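Local atomic coordinates of tRNA uridine(34) acetyltransferase (Methanocaldococcus infernus, PDB entry 6IA8), a protein that makes 5-carboxymethyluridine at wobble position 34 of tRNAs from acetyl-CoA, using S-adenosyl-L-methionine and a four-iron-four-sulfur cluster. Residues V65-S70 / D153-R158; G248-Y253 / L491-I496. All blocks are in the same frame, centred on the assembly; numbering follows the deposited sequence.

Contact 1 (V65-S70 / D153-R158); sequences VAVMTS and DWFIKR. With SO4 (sulfate ion), chain F.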
ATOM      1  N   VAL A  65     -12.008   1.249  -3.734  1.00 31.83           N
ATOM      2  CA  VAL A  65     -13.270   0.716  -3.240  1.00 33.20           C
ATOM      3  C   VAL A  65     -12.934   0.018  -1.931  1.00 37.52           C
ATOM      4  O   VAL A  65     -12.403  -1.096  -1.931  1.00 34.20           O
ATOM      5  CB  VAL A  65     -13.917  -0.251  -4.238  1.00 33.87           C
ATOM      6  CG1 VAL A  65     -15.122  -0.955  -3.650  1.00 36.18           C
ATOM      7  CG2 VAL A  65     -14.300   0.467  -5.555  1.00 35.73           C
ATOM      8  N   ALA A  66     -13.247   0.666  -0.817  1.00 37.02           N
ATOM      9  CA  ALA A  66     -12.976   0.140   0.511  1.00 39.08           C
ATOM     10  C   ALA A  66     -14.260  -0.433   1.093  1.00 37.32           C
ATOM     11  O   ALA A  66     -15.270   0.266   1.161  1.00 35.71           O
ATOM     12  CB  ALA A  66     -12.446   1.245   1.422  1.00 43.52           C
ATOM     13  N   VAL A  67     -14.214  -1.689   1.530  1.00 35.05           N
ATOM     14  CA  VAL A  67     -15.393  -2.380   2.041  1.00 36.89           C
ATOM     15  C   VAL A  67     -15.088  -3.007   3.394  1.00 40.51           C
ATOM     16  O   VAL A  67     -13.939  -3.306   3.722  1.00 38.77           O
ATOM     17  CB  VAL A  67     -15.891  -3.470   1.071  1.00 33.34           C
ATOM     18  CG1 VAL A  67     -16.259  -2.851  -0.288  1.00 37.35           C
ATOM     19  CG2 VAL A  67     -14.861  -4.528   0.900  1.00 36.97           C
ATOM     20  N   MET A  68     -16.152  -3.233   4.168  1.00 38.22           N
ATOM     21  CA  MET A  68     -16.057  -3.687   5.550  1.00 47.14           C
ATOM     22  C   MET A  68     -16.589  -5.107   5.687  1.00 46.15           C
ATOM     23  O   MET A  68     -17.619  -5.460   5.110  1.00 46.59           O
ATOM     24  CB  MET A  68     -16.847  -2.762   6.480  1.00 54.04           C
ATOM     25  CG  MET A  68     -16.056  -1.623   7.091  1.00 89.14           C
ATOM     26  SD  MET A  68     -15.285  -2.101   8.643  1.00 96.38           S
ATOM     27  CE  MET A  68     -14.196  -0.710   8.927  1.00104.96           C
ATOM     28  N   THR A  69     -15.892  -5.919   6.464  1.00 43.05           N
ATOM     29  CA  THR A  69     -16.327  -7.275   6.755  1.00 41.95           C
ATOM     30  C   THR A  69     -17.241  -7.299   7.973  1.00 51.61           C
ATOM     31  O   THR A  69     -17.375  -6.311   8.695  1.00 61.03           O
ATOM     32  CB  THR A  69     -15.123  -8.184   6.986  1.00 50.08           C
ATOM     33  OG1 THR A  69     -14.324  -7.647   8.038  1.00 55.19           O
ATOM     34  CG2 THR A  69     -14.294  -8.278   5.717  1.00 50.21           C
ATOM     35  N   SER A  70     -17.870  -8.456   8.197  1.00 65.26           N
ATOM     36  CA  SER A  70     -18.819  -8.604   9.292  1.00 80.14           C
ATOM     37  C   SER A  70     -18.095  -8.664  10.636  1.00 88.95           C
ATOM     38  O   SER A  70     -16.958  -9.132  10.714  1.00 65.22           O
ATOM     39  CB  SER A  70     -19.661  -9.873   9.129  1.00 50.49           C
ATOM     40  OG  SER A  70     -20.653  -9.704   8.143  1.00 80.68           O
ATOM     41  N   ASP A 153     -13.470 -16.517   0.955  1.00 37.91           N
ATOM     42  CA  ASP A 153     -13.659 -16.796  -0.465  1.00 41.50           C
ATOM     43  C   ASP A 153     -14.957 -16.174  -0.951  1.00 46.08           C
ATOM     44  O   ASP A 153     -14.995 -15.520  -1.999  1.00 38.97           O
ATOM     45  CB  ASP A 153     -13.653 -18.304  -0.720  1.00 41.37           C
ATOM     46  CG  ASP A 153     -12.295 -18.924  -0.518  1.00 38.79           C
ATOM     47  OD1 ASP A 153     -11.318 -18.173  -0.268  1.00 39.71           O
ATOM     48  OD2 ASP A 153     -12.206 -20.159  -0.625  1.00 42.07           O
ATOM     49  N   TRP A 154     -16.031 -16.347  -0.178  1.00 39.52           N
ATOM     50  CA  TRP A 154     -17.329 -15.809  -0.568  1.00 35.97           C
ATOM     51  C   TRP A 154     -17.291 -14.289  -0.619  1.00 37.87           C
ATOM     52  O   TRP A 154     -17.782 -13.682  -1.575  1.00 36.46           O
ATOM     53  CB  TRP A 154     -18.404 -16.310   0.409  1.00 39.38           C
ATOM     54  CG  TRP A 154     -19.733 -15.629   0.265  1.00 45.65           C
ATOM     55  CD1 TRP A 154     -20.733 -15.950  -0.612  1.00 43.11           C
ATOM     56  CD2 TRP A 154     -20.205 -14.506   1.029  1.00 46.95           C
ATOM     57  NE1 TRP A 154     -21.804 -15.087  -0.441  1.00 51.84           N
ATOM     58  CE2 TRP A 154     -21.506 -14.200   0.561  1.00 50.51           C
ATOM     59  CE3 TRP A 154     -19.657 -13.741   2.071  1.00 50.18           C
ATOM     60  CZ2 TRP A 154     -22.258 -13.154   1.086  1.00 55.28           C
ATOM     61  CZ3 TRP A 154     -20.408 -12.710   2.597  1.00 48.10           C
ATOM     62  CH2 TRP A 154     -21.695 -12.417   2.092  1.00 44.86           C
ATOM     63  N   PHE A 155     -16.674 -13.656   0.381  1.00 34.87           N
ATOM     64  CA  PHE A 155     -16.680 -12.196   0.442  1.00 34.55           C
ATOM     65  C   PHE A 155     -15.973 -11.597  -0.765  1.00 35.67           C
ATOM     66  O   PHE A 155     -16.470 -10.655  -1.405  1.00 35.02           O
ATOM     67  CB  PHE A 155     -16.016 -11.735   1.736  1.00 37.17           C
ATOM     68  CG  PHE A 155     -16.220 -10.285   2.032  1.00 38.51           C
ATOM     69  CD1 PHE A 155     -15.406  -9.331   1.462  1.00 40.73           C
ATOM     70  CD2 PHE A 155     -17.236  -9.876   2.879  1.00 37.99           C
ATOM     71  CE1 PHE A 155     -15.593  -7.988   1.743  1.00 36.04           C
ATOM     72  CE2 PHE A 155     -17.434  -8.542   3.166  1.00 43.12           C
ATOM     73  CZ  PHE A 155     -16.626  -7.590   2.613  1.00 36.15           C
ATOM     74  N   ILE A 156     -14.801 -12.135  -1.094  1.00 30.83           N
ATOM     75  CA  ILE A 156     -14.062 -11.620  -2.239  1.00 28.79           C
ATOM     76  C   ILE A 156     -14.799 -11.938  -3.533  1.00 28.71           C
ATOM     77  O   ILE A 156     -14.854 -11.109  -4.453  1.00 32.80           O
ATOM     78  CB  ILE A 156     -12.629 -12.172  -2.265  1.00 33.43           C
ATOM     79  CG1 ILE A 156     -11.848 -11.689  -1.030  1.00 34.10           C
ATOM     80  CG2 ILE A 156     -11.952 -11.746  -3.569  1.00 31.23           C
ATOM     81  CD1 ILE A 156     -11.762 -10.214  -0.847  1.00 32.48           C
ATOM     82  N   LYS A 157     -15.364 -13.144  -3.626  1.00 35.77           N
ATOM     83  CA  LYS A 157     -16.150 -13.524  -4.795  1.00 38.73           C
ATOM     84  C   LYS A 157     -17.236 -12.498  -5.071  1.00 38.10           C
ATOM     85  O   LYS A 157     -17.434 -12.066  -6.214  1.00 34.31           O
ATOM     86  CB  LYS A 157     -16.769 -14.905  -4.580  1.00 42.18           C
ATOM     87  CG  LYS A 157     -17.693 -15.333  -5.685  1.00 40.13           C
ATOM     88  CD  LYS A 157     -18.371 -16.701  -5.345  1.00 43.54           C
ATOM     89  CE  LYS A 157     -19.505 -16.984  -6.268  1.00 50.66           C
ATOM     90  NZ  LYS A 157     -20.611 -15.996  -6.154  1.00 50.60           N
ATOM     91  N   ARG A 158     -17.962 -12.101  -4.025  1.00 31.55           N
ATOM     92  CA  ARG A 158     -19.100 -11.210  -4.208  1.00 33.31           C
ATOM     93  C   ARG A 158     -18.660  -9.795  -4.562  1.00 34.88           C
ATOM     94  O   ARG A 158     -19.385  -9.075  -5.267  1.00 35.91           O
ATOM     95  CB  ARG A 158     -19.962 -11.205  -2.938  1.00 34.25           C
ATOM     96  CG  ARG A 158     -20.680 -12.515  -2.658  1.00 36.60           C
ATOM     97  CD  ARG A 158     -21.670 -12.847  -3.792  1.00 38.95           C
ATOM     98  NE  ARG A 158     -22.814 -11.928  -3.780  1.00 40.78           N
ATOM     99  CZ  ARG A 158     -23.610 -11.693  -4.814  1.00 53.85           C
ATOM    100  NH1 ARG A 158     -23.376 -12.279  -5.972  1.00 44.59           N
ATOM    101  NH2 ARG A 158     -24.625 -10.856  -4.683  1.00 42.80           N
TER
HETATM  102  S   SO4 F 605     -23.891 -16.332  -3.762  1.00 88.74           S
HETATM  103  O1  SO4 F 605     -22.635 -17.067  -3.918  1.00 69.52           O
HETATM  104  O2  SO4 F 605     -23.924 -15.227  -4.716  1.00 92.25           O
HETATM  105  O3  SO4 F 605     -25.010 -17.232  -4.014  1.00127.39           O
HETATM  106  O4  SO4 F 605     -24.011 -15.791  -2.404  1.00 69.54           O
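Val67 and Met68, the last residues of edge strand 63-68, and Thr69 just beyond it receive the ring of Phe155 from helix 149-164, which lies against the parallel sheet of the radical SAM partial TIM barrel. Val67 comes first: its CG2 methyl meets Phe155 CE1 at 3.6 Å, in the ring plane and at its edge. At Met68 the side chain points away and the backbone does the touching, with carbonyl O 3.4 Å from Phe155 CZ, again near the ring's edge. Thr69 then turns its methyl over a face: CG2 sits 4.1 Å from the Phe155 ring centroid, 15° off the normal, a CH-pi contact. Its CG2 lies anti to the carbonyl carbon (OG1 chi1 57°), which sends the methyl to the ring while OG1 makes a weak hydrogen bond to Met140 O on the neighbouring strand. Pro114 also touches the Phe155 side chain. The next helix face binds a sulfate, probably from the crystallisation liquor: Trp154 NE1 donates to its O4 at 3.0 Å, Lys157 NZ bonds O1 at 3.2 Å, and Arg158 lays one guanidinium face over O2. Both basic residues also form salt bridges to Asp161, and Lys157 another to Glu167. Phe155 thus joins the helix to the edge strand through apolar methyls, plus a carbonyl O facing its weakly positive C-H edge.

Contact 2 (G248-Y253 / L491-I496); sequences GLKVSY and LVTSGI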
ATOM      1  N   GLY A 248       6.424 -12.118  -2.585  1.00 31.93           N
ATOM      2  CA  GLY A 248       6.194 -11.151  -3.645  1.00 40.22           C
ATOM      3  C   GLY A 248       5.159 -10.087  -3.345  1.00 38.99           C
ATOM      4  O   GLY A 248       4.769  -9.343  -4.251  1.00 29.30           O
ATOM      5  N   LEU A 249       4.689  -9.988  -2.115  1.00 30.36           N
ATOM      6  CA  LEU A 249       3.601  -9.069  -1.829  1.00 30.84           C
ATOM      7  C   LEU A 249       4.149  -7.697  -1.441  1.00 30.07           C
ATOM      8  O   LEU A 249       5.281  -7.565  -0.965  1.00 32.17           O
ATOM      9  CB  LEU A 249       2.700  -9.614  -0.710  1.00 28.26           C
ATOM     10  CG  LEU A 249       1.867 -10.803  -1.155  1.00 31.30           C
ATOM     11  CD1 LEU A 249       1.333 -11.608   0.059  1.00 40.19           C
ATOM     12  CD2 LEU A 249       0.653 -10.363  -1.997  1.00 32.95           C
ATOM     13  N   LYS A 250       3.314  -6.672  -1.632  1.00 30.59           N
ATOM     14  CA  LYS A 250       3.594  -5.348  -1.097  1.00 32.11           C
ATOM     15  C   LYS A 250       3.227  -5.290   0.371  1.00 29.04           C
ATOM     16  O   LYS A 250       2.202  -5.845   0.802  1.00 30.87           O
ATOM     17  CB  LYS A 250       2.810  -4.287  -1.862  1.00 32.43           C
ATOM     18  CG  LYS A 250       3.285  -4.229  -3.380  1.00 45.71           C
ATOM     19  CD  LYS A 250       2.304  -3.426  -4.271  1.00 44.09           C
ATOM     20  CE  LYS A 250       1.268  -4.349  -4.906  1.00 79.10           C
ATOM     21  NZ  LYS A 250       1.837  -5.572  -5.540  1.00106.12           N
ATOM     22  N   VAL A 251       4.027  -4.543   1.121  1.00 26.31           N
ATOM     23  CA  VAL A 251       3.914  -4.495   2.564  1.00 28.82           C
ATOM     24  C   VAL A 251       3.726  -3.052   2.984  1.00 35.42           C
ATOM     25  O   VAL A 251       4.577  -2.202   2.716  1.00 28.34           O
ATOM     26  CB  VAL A 251       5.146  -5.094   3.250  1.00 28.36           C
ATOM     27  CG1 VAL A 251       5.037  -4.965   4.764  1.00 36.04           C
ATOM     28  CG2 VAL A 251       5.347  -6.547   2.827  1.00 32.88           C
ATOM     29  N   SER A 252       2.643  -2.792   3.679  1.00 31.25           N
ATOM     30  CA  SER A 252       2.349  -1.502   4.279  1.00 30.94           C
ATOM     31  C   SER A 252       2.266  -1.632   5.794  1.00 30.53           C
ATOM     32  O   SER A 252       1.763  -2.635   6.311  1.00 32.66           O
ATOM     33  CB  SER A 252       1.001  -0.960   3.732  1.00 34.43           C
ATOM     34  OG  SER A 252       0.620   0.200   4.431  1.00 46.41           O
ATOM     35  N   TYR A 253       2.739  -0.607   6.497  1.00 26.72           N
ATOM     36  CA  TYR A 253       2.685  -0.553   7.952  1.00 26.86           C
ATOM     37  C   TYR A 253       1.744   0.570   8.372  1.00 32.27           C
ATOM     38  O   TYR A 253       1.936   1.727   7.966  1.00 33.38           O
ATOM     39  CB  TYR A 253       4.042  -0.261   8.589  1.00 27.52           C
ATOM     40  CG  TYR A 253       5.092  -1.329   8.604  1.00 31.58           C
ATOM     41  CD1 TYR A 253       4.875  -2.583   8.041  1.00 30.16           C
ATOM     42  CD2 TYR A 253       6.317  -1.080   9.231  1.00 28.83           C
ATOM     43  CE1 TYR A 253       5.856  -3.571   8.110  1.00 25.84           C
ATOM     44  CE2 TYR A 253       7.293  -2.032   9.296  1.00 29.45           C
ATOM     45  CZ  TYR A 253       7.079  -3.279   8.743  1.00 26.14           C
ATOM     46  OH  TYR A 253       8.137  -4.183   8.853  1.00 30.60           O
ATOM     47  N   LEU A 491       8.934 -13.876 -11.551  1.00 32.57           N
ATOM     48  CA  LEU A 491       7.524 -14.004 -11.203  1.00 32.05           C
ATOM     49  C   LEU A 491       6.957 -12.645 -10.830  1.00 31.08           C
ATOM     50  O   LEU A 491       7.526 -11.951  -9.984  1.00 32.86           O
ATOM     51  CB  LEU A 491       7.338 -14.965 -10.028  1.00 33.04           C
ATOM     52  CG  LEU A 491       7.649 -16.436 -10.249  1.00 44.76           C
ATOM     53  CD1 LEU A 491       7.486 -17.181  -8.912  1.00 53.79           C
ATOM     54  CD2 LEU A 491       6.777 -17.022 -11.311  1.00 43.78           C
ATOM     55  N   VAL A 492       5.800 -12.302 -11.397  1.00 30.11           N
ATOM     56  CA  VAL A 492       5.152 -11.021 -11.162  1.00 29.52           C
ATOM     57  C   VAL A 492       3.952 -11.247 -10.254  1.00 37.30           C
ATOM     58  O   VAL A 492       3.124 -12.129 -10.520  1.00 30.30           O
ATOM     59  CB  VAL A 492       4.710 -10.370 -12.479  1.00 32.81           C
ATOM     60  CG1 VAL A 492       4.054  -9.043 -12.200  1.00 37.05           C
ATOM     61  CG2 VAL A 492       5.891 -10.241 -13.413  1.00 38.17           C
ATOM     62  N   THR A 493       3.880 -10.476  -9.171  1.00 34.00           N
ATOM     63  CA  THR A 493       2.653 -10.343  -8.386  1.00 40.52           C
ATOM     64  C   THR A 493       1.725  -9.414  -9.157  1.00 37.79           C
ATOM     65  O   THR A 493       2.013  -8.228  -9.315  1.00 37.46           O
ATOM     66  CB  THR A 493       2.944  -9.795  -6.992  1.00 31.76           C
ATOM     67  OG1 THR A 493       3.999 -10.575  -6.395  1.00 34.44           O
ATOM     68  CG2 THR A 493       1.699  -9.862  -6.133  1.00 35.58           C
ATOM     69  N   SER A 494       0.644  -9.959  -9.686  1.00 35.25           N
ATOM     70  CA  SER A 494      -0.242  -9.232 -10.581  1.00 36.13           C
ATOM     71  C   SER A 494      -1.631  -9.174  -9.977  1.00 36.01           C
ATOM     72  O   SER A 494      -2.135 -10.192  -9.498  1.00 37.54           O
ATOM     73  CB  SER A 494      -0.320  -9.930 -11.951  1.00 35.40           C
ATOM     74  OG  SER A 494      -1.308  -9.357 -12.801  1.00 38.04           O
ATOM     75  N   GLY A 495      -2.267  -8.012 -10.048  1.00 32.80           N
ATOM     76  CA  GLY A 495      -3.685  -7.953  -9.762  1.00 35.75           C
ATOM     77  C   GLY A 495      -4.468  -8.804 -10.746  1.00 36.35           C
ATOM     78  O   GLY A 495      -4.025  -9.062 -11.875  1.00 36.38           O
ATOM     79  N   ILE A 496      -5.639  -9.261 -10.301  1.00 31.71           N
ATOM     80  CA  ILE A 496      -6.487 -10.085 -11.159  1.00 39.65           C
ATOM     81  C   ILE A 496      -6.705  -9.394 -12.501  1.00 40.85           C
ATOM     82  O   ILE A 496      -6.588 -10.015 -13.565  1.00 44.80           O
ATOM     83  CB  ILE A 496      -7.819 -10.389 -10.451  1.00 50.27           C
ATOM     84  CG1 ILE A 496      -7.548 -11.203  -9.178  1.00 46.56           C
ATOM     85  CG2 ILE A 496      -8.771 -11.101 -11.391  1.00 45.55           C
ATOM     86  CD1 ILE A 496      -8.679 -11.129  -8.137  1.00 47.84           C
TER
HETATM   87  O   HOH W   1       1.023  -5.937  -7.885  1.00 51.75           O
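The flat group met here is the Gly248 carbonyl, and Thr493 OG1 stands above its plane, 45° out of it, donating a 2.6 Å hydrogen bond to Gly248 O at a C=O...donor angle of 114°. Gly248, with its positive phi, is the C-prime residue of the Schellman motif that ends helix 234-245, just before strand 250-255 of the radical SAM domain. Thr493 lies in the segment carried by strand 489-492 of the GNAT acetyltransferase domain, making this a buried junction between the two domains. Thr493 sets CG2 anti to its own N, with OG1 beside that N (chi1 -51°), and this turns the methyl toward the other segment too, 3.6 Å from Gly248 O and 4.3 Å from Leu249 CD2. A valine at Thr493 would probably leave Gly248 O without this donor and remove one of the direct bonds between the domains. Lys250 provides the second link. Its NZ hydrogen-bonds Arg444 O on strand 440-448, and the nearest atoms of its side chain and that of Gln445, an acetyl-CoA-binding residue by similarity, are about 3 Å apart, so the junction probably borders the acetyl-CoA pocket. Leu249 O takes a further bond from Arg444 NH2. One water bridges the segments; its bond from Lys250 NZ is unusually short and so less certain, while it donates to Thr493 O at 2.9 Å.

How the contacts relate
Contact 1 closes before contact 2 opens along the chain, and their centres lie 19 Å apart, with nearest atoms about 6 Å from each other and no touch. Both reach the parallel sheet of the radical SAM partial TIM barrel: contact 1 at its edge strand 63-68, contact 2 at strand 250-255, four places further across. They differ in reach. Contact 1 stays within that domain, packing helix 149-164 onto the sheet, whereas contact 2 spans 237 intervening residues to bring in strand 489-492 of the mixed acetyltransferase sheet. One therefore belongs to the internal build of the radical SAM domain, the other to its union with the acetyltransferase domain.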